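Local coordinates for DUF4785 domain-containing protein (Legionella pneumophila subsp. pneumophila, PDB 4KH9) that is of unknown function but binds calcium and is built from three beta-rich domains, the central and C-terminal ones related to the E-set (immunoglobulin-like) group, at residues V43-G48 / I161-V166; Y173-K178 / F261-P266; Q314-A319 / L329-D334. All coordinates share one frame; numbering follows the deposited sequence.

Contact 1. Residues V43-G48 / I161-V166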
ATOM      1  N   VAL A  43       1.568   4.578  -8.452  1.00 34.33           N
ATOM      2  CA  VAL A  43       0.383   4.853  -9.292  1.00 33.72           C
ATOM      3  C   VAL A  43      -0.409   3.534  -9.417  1.00 35.50           C
ATOM      4  O   VAL A  43       0.178   2.483  -9.638  1.00 35.10           O
ATOM      5  CB  VAL A  43       0.737   5.456 -10.694  1.00 38.43           C
ATOM      6  CG1 VAL A  43      -0.494   5.563 -11.607  1.00 38.94           C
ATOM      7  CG2 VAL A  43       1.403   6.817 -10.557  1.00 38.25           C
ATOM      8  N   ARG A  44      -1.708   3.599  -9.202  1.00 30.31           N
ATOM      9  CA  ARG A  44      -2.579   2.455  -9.269  1.00 30.99           C
ATOM     10  C   ARG A  44      -3.879   2.841  -9.964  1.00 33.51           C
ATOM     11  O   ARG A  44      -4.481   3.849  -9.604  1.00 31.06           O
ATOM     12  CB  ARG A  44      -2.856   1.895  -7.852  1.00 31.46           C
ATOM     13  CG  ARG A  44      -1.791   0.950  -7.324  1.00 40.68           C
ATOM     14  CD  ARG A  44      -1.792  -0.368  -8.078  1.00 45.35           C
ATOM     15  NE  ARG A  44      -0.684  -1.241  -7.703  1.00 57.01           N
ATOM     16  CZ  ARG A  44       0.484  -1.277  -8.333  1.00 77.30           C
ATOM     17  NH1 ARG A  44       0.709  -0.487  -9.376  1.00 63.36           N
ATOM     18  NH2 ARG A  44       1.434  -2.111  -7.933  1.00 71.11           N
ATOM     19  N   ARG A  45      -4.299   2.042 -10.961  1.00 28.01           N
ATOM     20  CA  ARG A  45      -5.576   2.244 -11.619  1.00 28.13           C
ATOM     21  C   ARG A  45      -6.585   1.136 -11.215  1.00 31.90           C
ATOM     22  O   ARG A  45      -6.207  -0.009 -11.018  1.00 30.58           O
ATOM     23  CB  ARG A  45      -5.417   2.309 -13.122  1.00 29.57           C
ATOM     24  CG  ARG A  45      -4.691   3.589 -13.569  1.00 37.10           C
ATOM     25  CD  ARG A  45      -4.532   3.685 -15.090  1.00 37.69           C
ATOM     26  NE  ARG A  45      -3.478   2.831 -15.620  1.00 35.29           N
ATOM     27  CZ  ARG A  45      -2.206   3.194 -15.721  1.00 54.22           C
ATOM     28  NH1 ARG A  45      -1.819   4.401 -15.320  1.00 40.31           N
ATOM     29  NH2 ARG A  45      -1.305   2.349 -16.213  1.00 36.09           N
ATOM     30  N   SER A  46      -7.851   1.508 -11.095  1.00 28.49           N
ATOM     31  CA  SER A  46      -8.988   0.641 -10.752  1.00 26.08           C
ATOM     32  C   SER A  46     -10.056   0.781 -11.808  1.00 26.55           C
ATOM     33  O   SER A  46     -10.394   1.904 -12.212  1.00 25.86           O
ATOM     34  CB  SER A  46      -9.560   1.037  -9.388  1.00 28.99           C
ATOM     35  OG  SER A  46     -10.823   0.419  -9.140  1.00 27.98           O
ATOM     36  N   TYR A  47     -10.611  -0.339 -12.219  1.00 22.23           N
ATOM     37  CA  TYR A  47     -11.677  -0.446 -13.205  1.00 22.10           C
ATOM     38  C   TYR A  47     -12.932  -0.995 -12.523  1.00 25.57           C
ATOM     39  O   TYR A  47     -13.719  -1.707 -13.124  1.00 25.82           O
ATOM     40  CB  TYR A  47     -11.223  -1.368 -14.379  1.00 22.66           C
ATOM     41  CG  TYR A  47     -10.076  -0.802 -15.197  1.00 25.48           C
ATOM     42  CD1 TYR A  47      -8.763  -0.850 -14.726  1.00 27.91           C
ATOM     43  CD2 TYR A  47     -10.295  -0.273 -16.464  1.00 27.19           C
ATOM     44  CE1 TYR A  47      -7.708  -0.308 -15.466  1.00 26.61           C
ATOM     45  CE2 TYR A  47      -9.253   0.275 -17.208  1.00 28.11           C
ATOM     46  CZ  TYR A  47      -7.961   0.235 -16.715  1.00 34.37           C
ATOM     47  OH  TYR A  47      -6.943   0.763 -17.463  1.00 32.49           O
ATOM     48  N   GLY A  48     -13.074  -0.726 -11.249  1.00 22.95           N
ATOM     49  CA  GLY A  48     -14.228  -1.208 -10.507  1.00 22.24           C
ATOM     50  C   GLY A  48     -14.305  -0.539  -9.167  1.00 25.33           C
ATOM     51  O   GLY A  48     -13.681   0.515  -8.950  1.00 24.10           O
ATOM     52  N   ILE A 161     -13.848   1.370 -20.075  1.00 28.51           N
ATOM     53  CA  ILE A 161     -12.630   2.152 -20.363  1.00 29.30           C
ATOM     54  C   ILE A 161     -12.524   3.281 -19.288  1.00 31.16           C
ATOM     55  O   ILE A 161     -11.611   4.095 -19.344  1.00 30.89           O
ATOM     56  CB  ILE A 161     -12.592   2.689 -21.828  1.00 33.69           C
ATOM     57  CG1 ILE A 161     -13.770   3.661 -22.104  1.00 35.19           C
ATOM     58  CG2 ILE A 161     -12.592   1.503 -22.832  1.00 35.23           C
ATOM     59  CD1 ILE A 161     -13.640   4.588 -23.382  1.00 41.13           C
ATOM     60  N   THR A 162     -13.447   3.298 -18.307  1.00 27.32           N
ATOM     61  CA  THR A 162     -13.461   4.283 -17.211  1.00 26.14           C
ATOM     62  C   THR A 162     -12.683   3.716 -16.033  1.00 30.01           C
ATOM     63  O   THR A 162     -13.007   2.632 -15.526  1.00 27.98           O
ATOM     64  CB  THR A 162     -14.880   4.704 -16.792  1.00 31.75           C
ATOM     65  OG1 THR A 162     -15.516   5.344 -17.884  1.00 29.20           O
ATOM     66  CG2 THR A 162     -14.869   5.692 -15.601  1.00 27.61           C
ATOM     67  N   TYR A 163     -11.625   4.439 -15.616  1.00 27.04           N
ATOM     68  CA  TYR A 163     -10.822   3.986 -14.500  1.00 27.36           C
ATOM     69  C   TYR A 163     -10.524   5.121 -13.539  1.00 32.59           C
ATOM     70  O   TYR A 163     -10.608   6.301 -13.902  1.00 34.26           O
ATOM     71  CB  TYR A 163      -9.508   3.343 -14.979  1.00 29.09           C
ATOM     72  CG  TYR A 163      -8.635   4.260 -15.801  1.00 33.52           C
ATOM     73  CD1 TYR A 163      -7.699   5.096 -15.191  1.00 35.12           C
ATOM     74  CD2 TYR A 163      -8.709   4.266 -17.197  1.00 35.45           C
ATOM     75  CE1 TYR A 163      -6.855   5.908 -15.946  1.00 35.75           C
ATOM     76  CE2 TYR A 163      -7.883   5.093 -17.960  1.00 36.94           C
ATOM     77  CZ  TYR A 163      -6.944   5.897 -17.328  1.00 40.73           C
ATOM     78  OH  TYR A 163      -6.108   6.703 -18.056  1.00 41.01           O
ATOM     79  N   LEU A 164     -10.184   4.743 -12.314  1.00 29.93           N
ATOM     80  CA  LEU A 164      -9.768   5.660 -11.262  1.00 29.06           C
ATOM     81  C   LEU A 164      -8.290   5.526 -11.104  1.00 33.59           C
ATOM     82  O   LEU A 164      -7.808   4.403 -10.955  1.00 33.80           O
ATOM     83  CB  LEU A 164     -10.488   5.354  -9.939  1.00 28.22           C
ATOM     84  CG  LEU A 164     -10.162   6.282  -8.764  1.00 32.25           C
ATOM     85  CD1 LEU A 164     -10.767   7.666  -8.974  1.00 31.47           C
ATOM     86  CD2 LEU A 164     -10.624   5.689  -7.469  1.00 34.95           C
ATOM     87  N   GLU A 165      -7.553   6.641 -11.153  1.00 30.46           N
ATOM     88  CA  GLU A 165      -6.101   6.596 -10.946  1.00 29.65           C
ATOM     89  C   GLU A 165      -5.749   7.285  -9.599  1.00 31.65           C
ATOM     90  O   GLU A 165      -6.224   8.368  -9.340  1.00 27.24           O
ATOM     91  CB  GLU A 165      -5.357   7.231 -12.125  1.00 30.94           C
ATOM     92  CG  GLU A 165      -3.853   7.073 -11.988  1.00 38.12           C
ATOM     93  CD  GLU A 165      -3.063   7.515 -13.202  1.00 58.23           C
ATOM     94  OE1 GLU A 165      -3.200   6.861 -14.258  1.00 48.98           O
ATOM     95  OE2 GLU A 165      -2.274   8.483 -13.090  1.00 45.81           O
ATOM     96  N   VAL A 166      -4.961   6.609  -8.735  1.00 29.93           N
ATOM     97  CA  VAL A 166      -4.550   7.123  -7.426  1.00 30.32           C
ATOM     98  C   VAL A 166      -3.044   6.964  -7.277  1.00 34.43           C
ATOM     99  O   VAL A 166      -2.459   6.024  -7.835  1.00 33.63           O
ATOM    100  CB  VAL A 166      -5.289   6.440  -6.245  1.00 35.06           C
ATOM    101  CG1 VAL A 166      -6.795   6.605  -6.368  1.00 35.09           C
ATOM    102  CG2 VAL A 166      -4.902   4.962  -6.103  1.00 35.11           C
TER
HETATM  103  O   HOH W   1      -6.947   3.284  -8.438  1.00 32.41           O
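Residues 44-46 and 163-166 run antiparallel, their short axes 157° apart, and join the N-terminal family region of the chain to an edge of the immunoglobulin-like (E-set) central region. Arg44 and Val166 form a hydrogen-bonded pair, as do Ser46 and Leu164, each through two backbone N-H...O bonds; between them Arg45 and Glu165 make the non-hydrogen-bonded pair. A water donates to both Arg44 O and Leu164 O, whose backbone N-H partners are Val166 and Ser46.

Arg45, Glu165 and the two tyrosines carry the side-chain contact. Arg45 CD packs 3.3 Å from Tyr163 CE1, and a bend at chi3 (-77°) then turns the guanidinium to Glu165. Val43 CG1 packs against the same glutamate, 3.6 Å from Glu165 CD and on the same side of its carboxylate plane as Arg45 NH1. Tyr163 CB sits over the centre of one face of the Tyr47 ring, 3.8 Å from its centroid, a CH-pi contact. On the other side of the sheet Ser46 OG accepts from Gly48 N in an ST turn and also bonds Ser256 O. The salt bridge, Arg45 NH1 to Glu165 OE1 at 3.0 Å, lies in the guanidinium plane but meets the oxygen from above the carboxylate plane.

Contact 2. Residues Y173-K178 / F261-P266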
ATOM      1  N   TYR A 173       7.222   7.275   3.996  1.00 29.93           N
ATOM      2  CA  TYR A 173       7.046   8.442   4.850  1.00 30.65           C
ATOM      3  C   TYR A 173       7.502   8.142   6.263  1.00 33.67           C
ATOM      4  O   TYR A 173       7.649   6.984   6.637  1.00 33.57           O
ATOM      5  CB  TYR A 173       5.548   8.854   4.883  1.00 31.90           C
ATOM      6  CG  TYR A 173       4.937   9.257   3.562  1.00 31.10           C
ATOM      7  CD1 TYR A 173       4.967  10.576   3.135  1.00 32.50           C
ATOM      8  CD2 TYR A 173       4.320   8.315   2.738  1.00 30.76           C
ATOM      9  CE1 TYR A 173       4.374  10.961   1.933  1.00 32.10           C
ATOM     10  CE2 TYR A 173       3.762   8.682   1.516  1.00 30.97           C
ATOM     11  CZ  TYR A 173       3.788  10.006   1.123  1.00 33.31           C
ATOM     12  OH  TYR A 173       3.214  10.356  -0.056  1.00 31.98           O
ATOM     13  N   GLN A 174       7.667   9.182   7.067  1.00 29.90           N
ATOM     14  CA  GLN A 174       8.018   9.052   8.468  1.00 30.71           C
ATOM     15  C   GLN A 174       7.133   9.971   9.303  1.00 35.06           C
ATOM     16  O   GLN A 174       6.410  10.812   8.757  1.00 35.36           O
ATOM     17  CB  GLN A 174       9.512   9.352   8.715  1.00 32.11           C
ATOM     18  CG  GLN A 174      10.432   8.279   8.156  1.00 42.01           C
ATOM     19  CD  GLN A 174      11.762   8.197   8.896  1.00 64.63           C
ATOM     20  OE1 GLN A 174      12.603   9.096   8.798  1.00 61.97           O
ATOM     21  NE2 GLN A 174      11.964   7.141   9.685  1.00 41.28           N
ATOM     22  N   TYR A 175       7.184   9.787  10.618  1.00 33.47           N
ATOM     23  CA  TYR A 175       6.420  10.542  11.594  1.00 35.42           C
ATOM     24  C   TYR A 175       6.526  12.060  11.329  1.00 38.44           C
ATOM     25  O   TYR A 175       7.618  12.589  11.235  1.00 36.58           O
ATOM     26  CB  TYR A 175       6.890  10.199  13.026  1.00 37.06           C
ATOM     27  CG  TYR A 175       6.124  10.956  14.086  1.00 39.99           C
ATOM     28  CD1 TYR A 175       4.902  10.485  14.559  1.00 42.09           C
ATOM     29  CD2 TYR A 175       6.599  12.162  14.590  1.00 41.50           C
ATOM     30  CE1 TYR A 175       4.165  11.206  15.497  1.00 43.54           C
ATOM     31  CE2 TYR A 175       5.871  12.889  15.528  1.00 43.31           C
ATOM     32  CZ  TYR A 175       4.652  12.409  15.977  1.00 50.11           C
ATOM     33  OH  TYR A 175       3.928  13.118  16.910  1.00 51.03           O
ATOM     34  N   GLY A 176       5.375  12.709  11.193  1.00 34.66           N
ATOM     35  CA  GLY A 176       5.303  14.136  10.966  1.00 34.25           C
ATOM     36  C   GLY A 176       5.314  14.549   9.522  1.00 37.20           C
ATOM     37  O   GLY A 176       5.153  15.730   9.243  1.00 37.44           O
ATOM     38  N   ASP A 177       5.515  13.606   8.580  1.00 32.99           N
ATOM     39  CA  ASP A 177       5.472  14.001   7.178  1.00 32.78           C
ATOM     40  C   ASP A 177       4.050  14.316   6.730  1.00 35.46           C
ATOM     41  O   ASP A 177       3.093  13.713   7.225  1.00 34.60           O
ATOM     42  CB  ASP A 177       6.027  12.893   6.275  1.00 35.29           C
ATOM     43  CG  ASP A 177       7.536  12.704   6.322  1.00 41.01           C
ATOM     44  OD1 ASP A 177       8.222  13.547   6.937  1.00 39.78           O
ATOM     45  OD2 ASP A 177       8.024  11.711   5.740  1.00 40.49           O
ATOM     46  N   LYS A 178       3.927  15.200   5.760  1.00 32.09           N
ATOM     47  CA  LYS A 178       2.665  15.479   5.106  1.00 32.63           C
ATOM     48  C   LYS A 178       2.584  14.610   3.860  1.00 35.84           C
ATOM     49  O   LYS A 178       3.490  14.638   3.013  1.00 36.89           O
ATOM     50  CB  LYS A 178       2.519  16.960   4.769  1.00 34.23           C
ATOM     51  CG  LYS A 178       1.139  17.302   4.147  1.00 34.17           C
ATOM     52  CD  LYS A 178       0.635  18.699   4.550  1.00 43.31           C
ATOM     53  CE  LYS A 178       1.487  19.822   3.986  1.00 50.87           C
ATOM     54  NZ  LYS A 178       0.912  21.163   4.260  1.00 52.89           N
ATOM     55  N   PHE A 261       1.761   2.416   0.719  1.00 31.44           N
ATOM     56  CA  PHE A 261       2.917   3.241   1.036  1.00 31.22           C
ATOM     57  C   PHE A 261       3.482   2.734   2.350  1.00 36.49           C
ATOM     58  O   PHE A 261       2.773   2.094   3.133  1.00 34.07           O
ATOM     59  CB  PHE A 261       2.593   4.755   1.064  1.00 31.56           C
ATOM     60  CG  PHE A 261       1.603   5.196   2.113  1.00 30.49           C
ATOM     61  CD1 PHE A 261       0.229   5.239   1.830  1.00 30.84           C
ATOM     62  CD2 PHE A 261       2.043   5.630   3.361  1.00 31.63           C
ATOM     63  CE1 PHE A 261      -0.686   5.677   2.788  1.00 31.96           C
ATOM     64  CE2 PHE A 261       1.133   6.092   4.315  1.00 34.88           C
ATOM     65  CZ  PHE A 261      -0.227   6.121   4.018  1.00 31.99           C
ATOM     66  N   SER A 262       4.778   2.945   2.545  1.00 34.19           N
ATOM     67  CA  SER A 262       5.476   2.509   3.760  1.00 34.55           C
ATOM     68  C   SER A 262       5.580   3.664   4.735  1.00 37.21           C
ATOM     69  O   SER A 262       5.727   4.813   4.319  1.00 36.75           O
ATOM     70  CB  SER A 262       6.865   1.977   3.400  1.00 38.72           C
ATOM     71  OG  SER A 262       7.571   1.598   4.566  1.00 43.41           O
ATOM     72  N   TYR A 263       5.563   3.362   6.035  1.00 33.53           N
ATOM     73  CA  TYR A 263       5.661   4.401   7.066  1.00 32.50           C
ATOM     74  C   TYR A 263       6.574   3.951   8.217  1.00 37.66           C
ATOM     75  O   TYR A 263       6.455   2.813   8.647  1.00 36.99           O
ATOM     76  CB  TYR A 263       4.258   4.740   7.594  1.00 31.31           C
ATOM     77  CG  TYR A 263       4.235   5.675   8.783  1.00 31.21           C
ATOM     78  CD1 TYR A 263       4.407   7.038   8.620  1.00 31.14           C
ATOM     79  CD2 TYR A 263       4.067   5.186  10.080  1.00 32.63           C
ATOM     80  CE1 TYR A 263       4.374   7.908   9.706  1.00 29.81           C
ATOM     81  CE2 TYR A 263       4.018   6.050  11.179  1.00 34.20           C
ATOM     82  CZ  TYR A 263       4.174   7.414  10.980  1.00 36.34           C
ATOM     83  OH  TYR A 263       4.160   8.287  12.029  1.00 36.16           O
ATOM     84  N   SER A 264       7.427   4.851   8.760  1.00 34.28           N
ATOM     85  CA  SER A 264       8.248   4.476   9.920  1.00 34.72           C
ATOM     86  C   SER A 264       8.362   5.617  10.948  1.00 38.18           C
ATOM     87  O   SER A 264       8.116   6.780  10.646  1.00 36.98           O
ATOM     88  CB  SER A 264       9.643   4.033   9.485  1.00 37.47           C
ATOM     89  OG  SER A 264      10.400   5.101   8.941  1.00 37.36           O
ATOM     90  N   ILE A 265       8.757   5.261  12.152  1.00 35.28           N
ATOM     91  CA  ILE A 265       9.046   6.188  13.236  1.00 35.22           C
ATOM     92  C   ILE A 265      10.576   6.427  13.213  1.00 39.65           C
ATOM     93  O   ILE A 265      11.321   5.451  13.135  1.00 38.79           O
ATOM     94  CB  ILE A 265       8.525   5.630  14.574  1.00 38.47           C
ATOM     95  CG1 ILE A 265       6.974   5.580  14.574  1.00 40.56           C
ATOM     96  CG2 ILE A 265       9.035   6.433  15.773  1.00 38.71           C
ATOM     97  CD1 ILE A 265       6.460   4.339  15.164  1.00 51.79           C
ATOM     98  N   PRO A 266      11.061   7.681  13.223  1.00 37.36           N
ATOM     99  CA  PRO A 266      12.526   7.904  13.169  1.00 36.43           C
ATOM    100  C   PRO A 266      13.164   7.581  14.527  1.00 38.72           C
ATOM    101  O   PRO A 266      13.585   8.474  15.261  1.00 37.04           O
ATOM    102  CB  PRO A 266      12.626   9.389  12.800  1.00 38.55           C
ATOM    103  CG  PRO A 266      11.378  10.015  13.351  1.00 43.69           C
ATOM    104  CD  PRO A 266      10.309   8.963  13.252  1.00 39.99           C
TER
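Ser264 OG takes the amide N-H of Gln174 at 2.7 Å from NE2, with the oxygen tilted 20° out of the amide plane. The hydroxyl also has a weak bond to Thr359 O, and Gln174 NE2 has a second partner in Val360 O, so this polar group ties the central region to strand 358-368. Gln174 stays extended beyond CG and slides past Pro266 in the opposite direction, its NE2 3.6 Å from Pro266 CA.

The backbones form a short parallel pairing, Tyr173 beside Tyr263 and Gln174 beside Ser264. Tyr173 N donates to Ser262 O, Ser264 N to Tyr173 O, and Tyr175 N to Ser264 O. Strand 172-174 thereby becomes an outermost strand of the mixed sheet, and the chain leaves it at once through a type II turn from Gln174 to Asp177. The Asp177 carboxylate reaches back into that turn, where its OD2 accepts from Gln174 N at 2.9 Å.

On the face carrying Tyr173 and Tyr263 the contact is aromatic. Tyr173 points its edge at the face of Phe261 in an offset edge-to-face pair, planes at 84°, with CD2 to CD2 at 3.6 Å. The Tyr263 ring runs beside the backbone of the neighbouring strand, CE1 3.5 Å from Gln174 C, because CG is anti to its backbone N (chi1 173°). Its OH lies at the edge of the Tyr175 ring, 3.4 Å from CD1. Tyr175 CB also rests on Pro266 CD.

The two faces thus differ in chemistry: aromatic rings pack the Tyr173 side, where Tyr173 OH bonds Asp169 OD1 and Tyr263 OH bonds Ser229 O, while an amide and a hydroxyl on the Gln174 side link this sheet edge to the next region of the chain.

Contact 3. Residues Q314-A319 / L329-D334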
ATOM      1  N   GLN A 314      31.546  -3.415  -2.947  1.00 57.03           N
ATOM      2  CA  GLN A 314      31.115  -4.236  -1.816  1.00 53.66           C
ATOM      3  C   GLN A 314      30.094  -3.523  -0.940  1.00 51.18           C
ATOM      4  O   GLN A 314      30.111  -2.291  -0.826  1.00 52.00           O
ATOM      5  CB  GLN A 314      32.366  -4.556  -0.964  1.00 55.27           C
ATOM      6  CG  GLN A 314      32.200  -5.676   0.053  1.00 59.90           C
ATOM      7  CD  GLN A 314      33.461  -5.970   0.821  1.00 70.94           C
ATOM      8  OE1 GLN A 314      34.209  -5.074   1.252  1.00 65.73           O
ATOM      9  NE2 GLN A 314      33.707  -7.245   1.026  1.00 61.20           N
ATOM     10  N   THR A 315      29.233  -4.308  -0.291  1.00 42.07           N
ATOM     11  CA  THR A 315      28.284  -3.818   0.695  1.00 40.18           C
ATOM     12  C   THR A 315      28.749  -4.304   2.064  1.00 42.32           C
ATOM     13  O   THR A 315      29.216  -5.438   2.177  1.00 41.15           O
ATOM     14  CB  THR A 315      26.831  -4.259   0.379  1.00 45.03           C
ATOM     15  OG1 THR A 315      26.500  -3.853  -0.939  1.00 43.46           O
ATOM     16  CG2 THR A 315      25.801  -3.657   1.335  1.00 40.21           C
ATOM     17  N   SER A 316      28.611  -3.445   3.089  1.00 37.89           N
ATOM     18  CA  SER A 316      28.970  -3.745   4.475  0.50 37.30           C
ATOM     19  C   SER A 316      27.785  -3.471   5.367  1.00 38.72           C
ATOM     20  O   SER A 316      27.047  -2.528   5.111  1.00 37.03           O
ATOM     21  CB  SER A 316      30.173  -2.914   4.913  0.50 42.47           C
ATOM     22  OG  SER A 316      30.421  -3.023   6.305  0.50 54.12           O
ATOM     23  N   GLN A 317      27.595  -4.300   6.389  1.00 35.41           N
ATOM     24  CA  GLN A 317      26.486  -4.143   7.298  1.00 34.46           C
ATOM     25  C   GLN A 317      26.897  -4.444   8.742  1.00 38.59           C
ATOM     26  O   GLN A 317      27.371  -5.538   9.033  1.00 37.32           O
ATOM     27  CB  GLN A 317      25.317  -5.048   6.874  1.00 34.55           C
ATOM     28  CG  GLN A 317      24.096  -4.857   7.745  1.00 42.21           C
ATOM     29  CD  GLN A 317      22.916  -5.618   7.227  1.00 48.95           C
ATOM     30  OE1 GLN A 317      22.132  -5.090   6.442  1.00 38.39           O
ATOM     31  NE2 GLN A 317      22.778  -6.868   7.633  1.00 39.74           N
ATOM     32  N   ARG A 318      26.650  -3.481   9.637  1.00 34.54           N
ATOM     33  CA  ARG A 318      26.877  -3.604  11.077  1.00 34.76           C
ATOM     34  C   ARG A 318      25.531  -3.650  11.781  1.00 37.67           C
ATOM     35  O   ARG A 318      24.796  -2.667  11.743  1.00 37.33           O
ATOM     36  CB  ARG A 318      27.737  -2.424  11.600  1.00 34.87           C
ATOM     37  CG  ARG A 318      27.881  -2.339  13.148  1.00 35.37           C
ATOM     38  CD  ARG A 318      28.749  -3.432  13.780  1.00 37.23           C
ATOM     39  NE  ARG A 318      30.131  -3.366  13.296  1.00 38.51           N
ATOM     40  CZ  ARG A 318      31.111  -4.177  13.668  1.00 47.07           C
ATOM     41  NH1 ARG A 318      30.892  -5.124  14.568  1.00 35.94           N
ATOM     42  NH2 ARG A 318      32.318  -4.050  13.140  1.00 37.18           N
ATOM     43  N   ALA A 319      25.202  -4.775  12.403  1.00 33.74           N
ATOM     44  CA  ALA A 319      23.942  -4.959  13.140  1.00 32.08           C
ATOM     45  C   ALA A 319      24.237  -5.214  14.615  1.00 38.78           C
ATOM     46  O   ALA A 319      25.065  -6.058  14.946  1.00 41.14           O
ATOM     47  CB  ALA A 319      23.136  -6.109  12.540  1.00 32.20           C
ATOM     48  N   LEU A 329      29.029   3.559  15.606  1.00 43.86           N
ATOM     49  CA  LEU A 329      28.977   2.289  14.885  1.00 42.92           C
ATOM     50  C   LEU A 329      30.111   2.242  13.889  1.00 43.77           C
ATOM     51  O   LEU A 329      30.427   3.250  13.270  1.00 42.44           O
ATOM     52  CB  LEU A 329      27.630   2.074  14.189  1.00 42.39           C
ATOM     53  CG  LEU A 329      26.581   1.287  14.961  1.00 47.19           C
ATOM     54  CD1 LEU A 329      26.204   1.969  16.295  1.00 47.39           C
ATOM     55  CD2 LEU A 329      25.344   1.140  14.128  1.00 50.78           C
ATOM     56  N   GLN A 330      30.728   1.085  13.764  1.00 38.83           N
ATOM     57  CA  GLN A 330      31.870   0.874  12.909  1.00 39.91           C
ATOM     58  C   GLN A 330      31.548  -0.107  11.783  1.00 43.23           C
ATOM     59  O   GLN A 330      30.897  -1.106  12.020  1.00 41.97           O
ATOM     60  CB  GLN A 330      33.006   0.321  13.789  1.00 42.67           C
ATOM     61  CG  GLN A 330      34.383   0.541  13.231  1.00 54.96           C
ATOM     62  CD  GLN A 330      35.415  -0.184  14.048  1.00 65.64           C
ATOM     63  OE1 GLN A 330      35.925  -1.228  13.636  1.00 68.15           O
ATOM     64  NE2 GLN A 330      35.696   0.311  15.252  1.00 41.77           N
ATOM     65  N   PHE A 331      31.999   0.174  10.561  1.00 40.87           N
ATOM     66  CA  PHE A 331      31.812  -0.734   9.431  1.00 40.92           C
ATOM     67  C   PHE A 331      33.067  -0.695   8.596  1.00 44.13           C
ATOM     68  O   PHE A 331      33.761   0.322   8.586  1.00 44.29           O
ATOM     69  CB  PHE A 331      30.539  -0.445   8.608  1.00 42.92           C
ATOM     70  CG  PHE A 331      30.460   0.877   7.894  1.00 45.84           C
ATOM     71  CD1 PHE A 331      29.965   2.007   8.540  1.00 49.21           C
ATOM     72  CD2 PHE A 331      30.850   0.991   6.562  1.00 48.84           C
ATOM     73  CE1 PHE A 331      29.875   3.230   7.871  1.00 50.63           C
ATOM     74  CE2 PHE A 331      30.779   2.219   5.901  1.00 52.05           C
ATOM     75  CZ  PHE A 331      30.267   3.325   6.550  1.00 50.27           C
ATOM     76  N   THR A 332      33.383  -1.824   7.944  1.00 40.24           N
ATOM     77  CA  THR A 332      34.617  -2.027   7.194  1.00 41.04           C
ATOM     78  C   THR A 332      34.376  -2.597   5.804  1.00 45.12           C
ATOM     79  O   THR A 332      33.451  -3.378   5.609  1.00 42.72           O
ATOM     80  CB  THR A 332      35.510  -3.038   7.984  1.00 46.72           C
ATOM     81  OG1 THR A 332      35.582  -2.680   9.357  1.00 47.62           O
ATOM     82  CG2 THR A 332      36.924  -3.168   7.422  1.00 43.96           C
ATOM     83  N   PHE A 333      35.268  -2.264   4.869  1.00 45.04           N
ATOM     84  CA  PHE A 333      35.300  -2.815   3.516  1.00 45.93           C
ATOM     85  C   PHE A 333      36.637  -3.519   3.290  1.00 56.55           C
ATOM     86  O   PHE A 333      37.629  -3.189   3.954  1.00 56.88           O
ATOM     87  CB  PHE A 333      35.059  -1.741   2.441  1.00 45.82           C
ATOM     88  CG  PHE A 333      33.742  -1.019   2.572  1.00 44.43           C
ATOM     89  CD1 PHE A 333      32.552  -1.627   2.188  1.00 44.37           C
ATOM     90  CD2 PHE A 333      33.690   0.284   3.052  1.00 44.02           C
ATOM     91  CE1 PHE A 333      31.340  -0.939   2.275  1.00 42.43           C
ATOM     92  CE2 PHE A 333      32.476   0.959   3.142  1.00 44.05           C
ATOM     93  CZ  PHE A 333      31.307   0.333   2.781  1.00 40.05           C
ATOM     94  N   ASP A 334      36.669  -4.467   2.344  1.00 56.92           N
ATOM     95  CA  ASP A 334      37.882  -5.218   2.045  1.00 58.50           C
ATOM     96  C   ASP A 334      38.887  -4.418   1.202  1.00 65.61           C
ATOM     97  O   ASP A 334      40.034  -4.288   1.645  1.00 67.26           O
ATOM     98  CB  ASP A 334      37.537  -6.539   1.346  1.00 60.20           C
ATOM     99  CG  ASP A 334      36.956  -7.557   2.305  1.00 65.38           C
ATOM    100  OD1 ASP A 334      37.443  -7.636   3.451  1.00 65.44           O
ATOM    101  OD2 ASP A 334      36.057  -8.311   1.893  1.00 68.52           O
TER
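Gln314 uses both ends of its amide on Asp334: OE1 accepts from Asp334 N at 2.8 Å, nearly straight at 168° and in the carbonyl plane, while NE2 donates to Asp334 OD2 at 2.7 Å. The amide and carboxylate planes stand 50° apart, and OD2 is met from above its plane. With CG anti to the backbone N (chi1 -165°) and the chain extended, the amide spans the gap between the strands. Two bonds fix its rotation, and Asp334 OD1 takes a salt bridge from Lys28.

Further along, side chains of 314-319 satisfy backbone carbonyls of 329-334. Ser316 OG donates to Thr332 O at 3.1 Å from above the carbonyl plane, but Ser316 has two conformers and this bond belongs to one of them, so it is doubtful. Arg318 NE bonds Gln330 O at 2.7 Å; bends at chi2 and chi3 fold the chain over this oxygen, which lies at the guanidinium edge. Arg318 NH1 has Asn24 OD1 as its partner.

Between these bonds Phe333 CE1 packs 3.5 Å from Ser316 CB. No backbone bond joins the segments: strands 312-322 and 325-333 belong to different sheets, the facing arrangement expected of an immunoglobulin-like E-set beta-sandwich.

Contacts 1 and 2 sit on the same mixed sheet and hold its two outermost strands, 44-46 and 172-174, their centres 26 Å apart; in both the backbone does the joining, antiparallel in the first and parallel in the second. Contact 1 is only partly buried, and its salt bridge lies among exposed or partly exposed residues. Contact 2 is buried and relies on aromatic packing and an amide-hydroxyl pair. Contact 3, also buried but in the C-terminal region, bridges two beta-sheets through side chains instead. It lies on the opposite side of the chain's centre from contact 1, about 44 Å away between centres.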